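Local coordinates for protein cytidine deaminase (Burkholderia pseudomallei, PDB 3DMO) that probably deaminates cytidine and 2'-deoxycytidine to uridine and 2'-deoxyuridine with the help of a zinc ion, scavenging these nucleosides for UMP synthesis, at residues A27-F32 against N50-S55. Residues are numbered along the deposited sequence; the frame is centred on the assembly and turned at random.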
# COMPACT_ATOMS: atom_id res chain seq x y z
N ALA A 27 10.05 3.96 -13.71
CA ALA A 27 9.75 2.53 -13.63
C ALA A 27 10.94 1.64 -14.03
O ALA A 27 10.83 0.82 -14.94
CB ALA A 27 8.51 2.19 -14.48
N PRO A 28 12.08 1.77 -13.31
CA PRO A 28 13.25 0.97 -13.70
C PRO A 28 13.13 -0.50 -13.28
O PRO A 28 13.95 -1.32 -13.69
CB PRO A 28 14.39 1.64 -12.95
CG PRO A 28 13.76 2.16 -11.72
CD PRO A 28 12.38 2.60 -12.13
N TYR A 29 12.12 -0.84 -12.48
CA TYR A 29 11.96 -2.22 -12.01
C TYR A 29 11.06 -3.04 -12.93
O TYR A 29 11.46 -4.13 -13.36
CB TYR A 29 11.48 -2.26 -10.55
CG TYR A 29 12.39 -1.46 -9.65
CD1 TYR A 29 12.07 -0.16 -9.29
CD2 TYR A 29 13.62 -1.98 -9.22
CE1 TYR A 29 12.92 0.60 -8.50
CE2 TYR A 29 14.48 -1.23 -8.43
CZ TYR A 29 14.12 0.06 -8.08
OH TYR A 29 14.96 0.82 -7.29
N SER A 30 9.87 -2.53 -13.25
CA SER A 30 8.96 -3.20 -14.18
C SER A 30 9.32 -2.90 -15.64
O SER A 30 9.02 -3.71 -16.53
CB SER A 30 7.51 -2.79 -13.92
OG SER A 30 7.29 -1.43 -14.28
N ASN A 31 9.94 -1.75 -15.86
CA ASN A 31 10.10 -1.18 -17.21
C ASN A 31 8.75 -1.01 -17.93
O ASN A 31 8.68 -1.05 -19.16
CB ASN A 31 11.09 -2.01 -18.05
CG ASN A 31 12.51 -1.83 -17.60
OD1 ASN A 31 13.02 -0.70 -17.53
ND2 ASN A 31 13.17 -2.93 -17.27
N PHE A 32 7.70 -0.82 -17.15
CA PHE A 32 6.35 -0.68 -17.68
C PHE A 32 5.85 0.71 -17.30
O PHE A 32 5.43 0.94 -16.17
CB PHE A 32 5.45 -1.76 -17.08
CG PHE A 32 4.07 -1.81 -17.68
CD1 PHE A 32 3.84 -2.43 -18.91
CD2 PHE A 32 2.99 -1.25 -17.01
CE1 PHE A 32 2.56 -2.48 -19.46
CE2 PHE A 32 1.70 -1.29 -17.55
CZ PHE A 32 1.48 -1.91 -18.77
N ASN A 50 3.51 6.39 -13.08
CA ASN A 50 3.92 5.46 -12.03
C ASN A 50 5.31 5.82 -11.50
O ASN A 50 6.15 6.38 -12.22
CB ASN A 50 3.79 3.99 -12.45
CG ASN A 50 4.53 3.65 -13.74
OD1 ASN A 50 4.62 4.46 -14.66
ND2 ASN A 50 5.03 2.41 -13.82
N VAL A 51 5.51 5.59 -10.21
CA VAL A 51 6.77 5.91 -9.54
C VAL A 51 7.12 4.71 -8.70
O VAL A 51 6.45 4.44 -7.69
CB VAL A 51 6.67 7.18 -8.65
CG1 VAL A 51 8.02 7.48 -7.99
CG2 VAL A 51 6.19 8.38 -9.48
N GLU A 52 8.15 4.00 -9.13
CA GLU A 52 8.50 2.73 -8.51
C GLU A 52 9.52 2.87 -7.38
O GLU A 52 10.12 3.94 -7.18
CB GLU A 52 8.96 1.72 -9.58
CG GLU A 52 7.85 1.42 -10.57
CD GLU A 52 8.12 0.26 -11.51
OE1 GLU A 52 7.12 -0.28 -12.05
OE2 GLU A 52 9.29 -0.09 -11.74
N ASN A 53 9.68 1.79 -6.62
CA ASN A 53 10.62 1.73 -5.50
C ASN A 53 11.21 0.33 -5.45
O ASN A 53 10.55 -0.62 -5.88
CB ASN A 53 9.88 2.04 -4.19
CG ASN A 53 10.82 2.31 -3.04
OD1 ASN A 53 11.28 1.38 -2.37
ND2 ASN A 53 11.10 3.59 -2.79
N ALA A 54 12.44 0.21 -4.96
CA ALA A 54 13.13 -1.09 -4.88
C ALA A 54 12.33 -2.07 -4.03
O ALA A 54 12.35 -3.28 -4.27
CB ALA A 54 14.55 -0.93 -4.35
N SER A 55 11.65 -1.54 -3.02
CA SER A 55 10.66 -2.30 -2.28
C SER A 55 9.34 -2.10 -3.00
O SER A 55 8.71 -1.04 -2.87
CB SER A 55 10.58 -1.83 -0.83
OG SER A 55 9.53 -2.50 -0.16
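Glu52 reaches from the loop after strand 45-49 into the turn 27-32, which precedes strand 34-40, making a loop-to-loop contact anchored by one carboxylate. Glu52 OE2 accepts two backbone amides: that of Ser30, N to OE2 2.9 Å, arrives nearly straight (168°) on the syn lone pair, whereas Tyr29 N, 3.0 Å from OE2, lies nearly on the extension of the C-O bond and donates at a more bent 136°. Glu52 OE1 takes the Ser30 hydroxyl on its syn side, somewhat out of the carboxylate plane, at a short OG to OE1 distance of 2.5 Å. Since Ser30 OG also accepts from Phe32 N in an ST turn, the acid and the turn fix the hydroxyl together. The Glu52 chain is extended beyond CG (chi2 -170°), carrying the carboxylate past Ala27, whose CB lies 3.6 Å from Glu52 CD. One end of the contact is tied by Asn50, whose ND2 donates to Phe32 O at 2.8 Å, in the carbonyl plane, while its OD1 accepts from Val34 N. At the other end Ala54 CA sits over a face of the Tyr29 ring, 4.0 Å from the centroid, a CH-pi contact; Glu52 CB meets the ring edge. Tyr29 OH bonds Glu105 of the second subunit, which also receives Ala54 N, and Tyr56 of the third packs on Ser30 and Glu52. With residues 50-55 predicted to bind substrate, Asn50 near the zinc ligand Cys61, and Asn50 ND2 and Glu52 OE1 both hydrogen-bonded to one hydroxyl of a methylpentanediol, probably from the crystallisation liquor, this is consistent with the nucleoside pocket of a tetrameric cytidine deaminase, where Asn and Glu side chains hold the ribose.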